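Local coordinates for FrnE protein (Deinococcus radiodurans, PDB 5CO3) that probably works as a cytoplasmic disulfide oxidoreductase of the DsbA-like thioredoxin family, making, breaking or rearranging disulfide bonds through a pair of cysteines, at residues I27-F32 with M128-L133; V104-T109 with R134-E139. One frame throughout, in Å; residues are numbered along the deposited sequence. Where two conformers were deposited one is given.

Contact 1. Residues I27-F32 with M128-L133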
# COMPACT_ATOMS: atom_id res chain seq x y z
N ILE A 27 -5.15 2.52 -6.89
CA ILE A 27 -5.56 1.67 -8.01
C ILE A 27 -5.16 0.21 -7.78
O ILE A 27 -5.98 -0.70 -7.96
CB ILE A 27 -4.97 2.18 -9.34
CG1 ILE A 27 -5.71 3.45 -9.76
CG2 ILE A 27 -5.06 1.09 -10.45
CD1 ILE A 27 -4.94 4.35 -10.75
N GLY A 28 -3.92 0.00 -7.34
CA GLY A 28 -3.42 -1.34 -7.09
C GLY A 28 -4.12 -2.03 -5.94
O GLY A 28 -4.29 -3.26 -5.93
N LYS A 29 -4.51 -1.24 -4.93
CA LYS A 29 -5.23 -1.79 -3.80
C LYS A 29 -6.59 -2.32 -4.26
O LYS A 29 -7.01 -3.41 -3.86
CB LYS A 29 -5.40 -0.74 -2.70
CG LYS A 29 -6.08 -1.23 -1.42
CD LYS A 29 -6.11 -0.12 -0.35
CE LYS A 29 -6.47 -0.65 1.03
NZ LYS A 29 -7.89 -1.09 1.11
N ARG A 30 -7.26 -1.56 -5.12
CA ARG A 30 -8.55 -2.01 -5.66
C ARG A 30 -8.39 -3.26 -6.53
O ARG A 30 -9.18 -4.21 -6.44
CB ARG A 30 -9.23 -0.90 -6.47
CG ARG A 30 -9.84 0.22 -5.59
CD ARG A 30 -11.05 -0.30 -4.81
NE ARG A 30 -11.34 0.57 -3.67
CZ ARG A 30 -12.20 1.58 -3.69
NH1 ARG A 30 -12.89 1.85 -4.79
NH2 ARG A 30 -12.37 2.33 -2.61
N ARG A 31 -7.36 -3.27 -7.38
CA ARG A 31 -7.16 -4.42 -8.26
C ARG A 31 -6.81 -5.66 -7.47
O ARG A 31 -7.27 -6.76 -7.80
CB ARG A 31 -6.08 -4.13 -9.31
CG ARG A 31 -6.51 -3.03 -10.27
CD ARG A 31 -5.48 -2.73 -11.32
NE ARG A 31 -5.98 -1.75 -12.27
CZ ARG A 31 -5.31 -1.33 -13.34
NH1 ARG A 31 -4.10 -1.81 -13.59
NH2 ARG A 31 -5.84 -0.44 -14.16
N PHE A 32 -6.02 -5.50 -6.41
CA PHE A 32 -5.72 -6.63 -5.53
C PHE A 32 -6.99 -7.12 -4.82
O PHE A 32 -7.20 -8.32 -4.67
CB PHE A 32 -4.64 -6.26 -4.50
CG PHE A 32 -4.42 -7.35 -3.48
CD1 PHE A 32 -3.71 -8.49 -3.82
CD2 PHE A 32 -4.93 -7.24 -2.20
CE1 PHE A 32 -3.52 -9.51 -2.89
CE2 PHE A 32 -4.74 -8.25 -1.27
CZ PHE A 32 -4.03 -9.39 -1.62
N MET A 128 -7.02 1.84 7.86
CA MET A 128 -6.26 3.09 7.99
C MET A 128 -5.62 3.47 6.66
O MET A 128 -5.67 4.63 6.25
CB MET A 128 -5.19 2.98 9.07
CG MET A 128 -4.64 4.34 9.54
SD MET A 128 -5.89 5.34 10.39
CE MET A 128 -6.33 6.54 9.15
N LYS A 129 -5.02 2.48 5.99
CA LYS A 129 -4.38 2.71 4.69
C LYS A 129 -5.42 3.25 3.70
O LYS A 129 -5.20 4.26 3.04
CB LYS A 129 -3.73 1.43 4.15
CG LYS A 129 -3.22 1.56 2.72
CD LYS A 129 -1.93 2.37 2.64
CE LYS A 129 -1.40 2.42 1.22
NZ LYS A 129 -0.11 3.18 1.11
N GLU A 130 -6.55 2.56 3.64
CA GLU A 130 -7.67 2.96 2.78
C GLU A 130 -8.11 4.41 3.04
O GLU A 130 -8.24 5.20 2.11
CB GLU A 130 -8.84 1.99 3.00
CG GLU A 130 -10.14 2.39 2.32
CD GLU A 130 -10.13 2.09 0.83
OE1 GLU A 130 -9.33 1.23 0.40
OE2 GLU A 130 -10.92 2.71 0.10
N ARG A 131 -8.32 4.74 4.32
CA ARG A 131 -8.76 6.08 4.72
C ARG A 131 -7.77 7.14 4.29
O ARG A 131 -8.17 8.19 3.78
CB ARG A 131 -8.96 6.15 6.23
CG ARG A 131 -9.61 7.46 6.68
CD ARG A 131 -11.03 7.55 6.12
NE ARG A 131 -11.65 8.87 6.23
CZ ARG A 131 -11.51 9.85 5.33
NH1 ARG A 131 -10.72 9.69 4.27
NH2 ARG A 131 -12.15 11.00 5.51
N LEU A 132 -6.48 6.87 4.49
CA LEU A 132 -5.44 7.82 4.10
C LEU A 132 -5.36 8.00 2.58
O LEU A 132 -5.22 9.11 2.10
CB LEU A 132 -4.08 7.37 4.66
CG LEU A 132 -4.01 7.65 6.16
CD1 LEU A 132 -2.94 6.79 6.80
CD2 LEU A 132 -3.74 9.15 6.41
N LEU A 133 -5.48 6.90 1.84
CA LEU A 133 -5.46 7.01 0.38
C LEU A 133 -6.60 7.90 -0.12
O LEU A 133 -6.41 8.75 -0.99
CB LEU A 133 -5.53 5.61 -0.27
CG LEU A 133 -4.25 4.79 -0.11
CD1 LEU A 133 -4.50 3.31 -0.47
CD2 LEU A 133 -3.14 5.38 -0.99
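Glu130 holds Lys29 and Arg30 together, giving each base its own carboxylate oxygen. Lys29 NZ sits 2.8 Å from Glu130 OE1, reaching that oxygen on its anti side, a little out of the carboxylate plane. Arg30 comes to the other oxygen: its NH2 donates to Glu130 OE2 over 3.1 Å, on the syn side, with an N-H...O angle of 153°. The guanidinium and carboxylate are nearly coplanar, and OE2 lies at the guanidinium edge, in its plane, so the arginine meets the acid edge-on through one nitrogen. The lysine chain runs straight out from its helix and bends only at its last torsion (chi4 -69°), which turns NZ onto OE1; on the way its CD rests 3.8 Å from Leu133 CD1. Farther out, Lys29 NZ also forms salt bridges with Glu33 and Asp126, so Lys29, a buried residue, has three carboxylate partners, which would be expected to favour its charged form. Tyr26 OH is a second partner of Glu130 OE2, and Arg30 NH1 is bound by the carbonyl of Glu95.

The axes of the two short helical segments approach to 11.7 Å and run at 136° to each other, a spacing bridged by long polar side chains. Cys22 lies immediately before helix 23-38 and Cys25 in its first turn, a CxxC arrangement as in thioredoxin-fold enzymes. The network ties this helix to helix 125-137, which also packs against helices 110-121 and 146-156, while Ile27 and Arg31 touch helix 78-93.

Contact 2. Residues V104-T109 with R134-E139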
# COMPACT_ATOMS: atom_id res chain seq x y z
N VAL A 104 -5.10 18.03 -4.37
CA VAL A 104 -4.08 17.25 -3.68
C VAL A 104 -3.09 18.16 -2.94
O VAL A 104 -2.61 19.16 -3.48
CB VAL A 104 -3.30 16.35 -4.67
CG1 VAL A 104 -1.93 15.97 -4.12
CG2 VAL A 104 -4.13 15.07 -4.91
N LYS A 105 -2.81 17.79 -1.69
CA LYS A 105 -1.82 18.51 -0.88
C LYS A 105 -0.54 17.70 -0.86
O LYS A 105 -0.52 16.56 -0.37
CB LYS A 105 -2.36 18.72 0.53
CG LYS A 105 -3.71 19.41 0.57
CD LYS A 105 -3.66 20.82 -0.00
CE LYS A 105 -4.99 21.55 0.24
NZ LYS A 105 -6.15 20.80 -0.40
N LEU A 106 0.53 18.27 -1.42
CA LEU A 106 1.77 17.51 -1.57
C LEU A 106 2.52 17.45 -0.26
O LEU A 106 3.48 18.20 -0.03
CB LEU A 106 2.64 18.13 -2.67
CG LEU A 106 2.06 18.05 -4.09
CD1 LEU A 106 2.96 18.82 -5.06
CD2 LEU A 106 1.91 16.61 -4.53
N ALA A 107 2.07 16.54 0.60
CA ALA A 107 2.56 16.42 1.97
C ALA A 107 3.60 15.31 2.10
O ALA A 107 3.52 14.29 1.41
CB ALA A 107 1.38 16.16 2.93
N ASN A 108 4.56 15.51 3.00
CA ASN A 108 5.45 14.43 3.43
C ASN A 108 4.59 13.37 4.12
O ASN A 108 3.78 13.73 4.97
CB ASN A 108 6.54 14.97 4.38
CG ASN A 108 7.54 13.90 4.79
OD1 ASN A 108 7.20 12.97 5.52
ND2 ASN A 108 8.78 14.04 4.33
N THR A 109 4.75 12.09 3.76
CA THR A 109 3.85 11.03 4.25
C THR A 109 4.38 10.20 5.43
O THR A 109 3.77 9.20 5.80
CB THR A 109 3.46 10.05 3.11
OG1 THR A 109 4.64 9.47 2.53
CG2 THR A 109 2.67 10.79 2.03
N ARG A 134 -7.79 7.71 0.45
CA ARG A 134 -8.94 8.52 0.09
C ARG A 134 -8.74 9.99 0.48
O ARG A 134 -9.02 10.90 -0.29
CB ARG A 134 -10.21 7.95 0.74
CG ARG A 134 -11.50 8.65 0.31
CD ARG A 134 -12.72 8.01 0.98
NE ARG A 134 -13.36 8.95 1.90
CZ ARG A 134 -13.83 8.63 3.10
NH1 ARG A 134 -13.75 7.38 3.56
NH2 ARG A 134 -14.40 9.57 3.85
N ALA A 135 -8.24 10.20 1.69
CA ALA A 135 -7.99 11.56 2.17
C ALA A 135 -7.02 12.30 1.26
O ALA A 135 -7.19 13.48 0.99
CB ALA A 135 -7.45 11.51 3.59
N TYR A 136 -6.00 11.60 0.79
CA TYR A 136 -4.98 12.22 -0.05
C TYR A 136 -5.46 12.46 -1.49
O TYR A 136 -5.35 13.56 -2.03
CB TYR A 136 -3.72 11.36 -0.06
CG TYR A 136 -2.53 11.98 -0.76
CD1 TYR A 136 -2.43 12.01 -2.15
CD2 TYR A 136 -1.49 12.54 -0.02
CE1 TYR A 136 -1.33 12.59 -2.79
CE2 TYR A 136 -0.41 13.12 -0.64
CZ TYR A 136 -0.32 13.14 -2.02
OH TYR A 136 0.79 13.71 -2.59
N MET A 137 -5.99 11.41 -2.11
CA MET A 137 -6.28 11.45 -3.53
C MET A 137 -7.59 12.14 -3.89
O MET A 137 -7.73 12.65 -4.99
CB MET A 137 -6.36 10.02 -4.10
CG MET A 137 -5.06 9.24 -3.99
SD MET A 137 -3.72 9.96 -4.98
CE MET A 137 -2.31 9.21 -4.20
N SER A 138 -8.56 12.09 -2.99
CA SER A 138 -9.90 12.58 -3.30
C SER A 138 -10.36 13.76 -2.48
O SER A 138 -11.15 14.59 -2.95
CB SER A 138 -10.91 11.45 -3.12
OG SER A 138 -10.60 10.33 -3.94
N GLU A 139 -9.90 13.84 -1.24
CA GLU A 139 -10.51 14.80 -0.32
C GLU A 139 -9.66 16.03 -0.04
O GLU A 139 -10.05 16.86 0.76
CB GLU A 139 -10.84 14.11 0.99
CG GLU A 139 -11.85 12.97 0.78
CD GLU A 139 -12.12 12.20 2.06
OE1 GLU A 139 -11.25 12.22 2.95
OE2 GLU A 139 -13.20 11.57 2.16
O HOH W 1 -4.55 15.84 -0.52
O HOH W 2 3.13 14.02 -1.24
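The ring of Tyr136 is approached obliquely by the chain of 104-109. Val104 CG1 lies 3.7 Å from Tyr136 CE1, and Lys105 O is 3.5 Å from Tyr136 CE2, both on the same side of the ring plane. At the phenol end, Leu106 CD2 rests 3.7 Å from Tyr136 OH. The ring reaches this position because CG stands anti to the backbone N (chi1 -173°), sending the side chain from the last turn of helix 125-137 alongside the 104-109 chain. There the chain folds through an inverse gamma turn centred on Leu106, closed by a weak bond from Ala107 N to Lys105 O.

Two waters join the segments where no direct hydrogen bond does. Water 1 accepts from Lys105 N and donates to Tyr136 O, a carbonyl that also has Val104 CG2 nearby, at 3.5 Å. Water 2 donates to Ala107 O over 2.7 Å and is hydrogen-bonded to Tyr136 OH as well. The short, weakly bonded strand about 106-107 pairs antiparallel with strand 61-62, Leu106 bonding through its backbone to Asn62. Water thus links the helix carbonyl and the phenol to the 104-109 backbone, beside a ring that meets a methyl and a carbonyl.

Both contacts use helix 125-137, contact 1 its middle and contact 2 its C-terminal end, and their centres lie about 13 Å apart. Each is largely buried, yet contact 1 is only about 6 Å from the centre of the chain while contact 2 is about 14 Å from it. The deeper one joins two helices through direct charge pairing; the outer one sets a helix end against an irregular chain through an aromatic ring, aliphatic groups and bridging waters. A salt bridge connects them: Arg131 NH1 meets Glu139 OE1 at 2.9 Å. Helix 23-38, one partner in contact 1, also touches the other contact's helical segment, where Met137 packs on Pro23 and Tyr26.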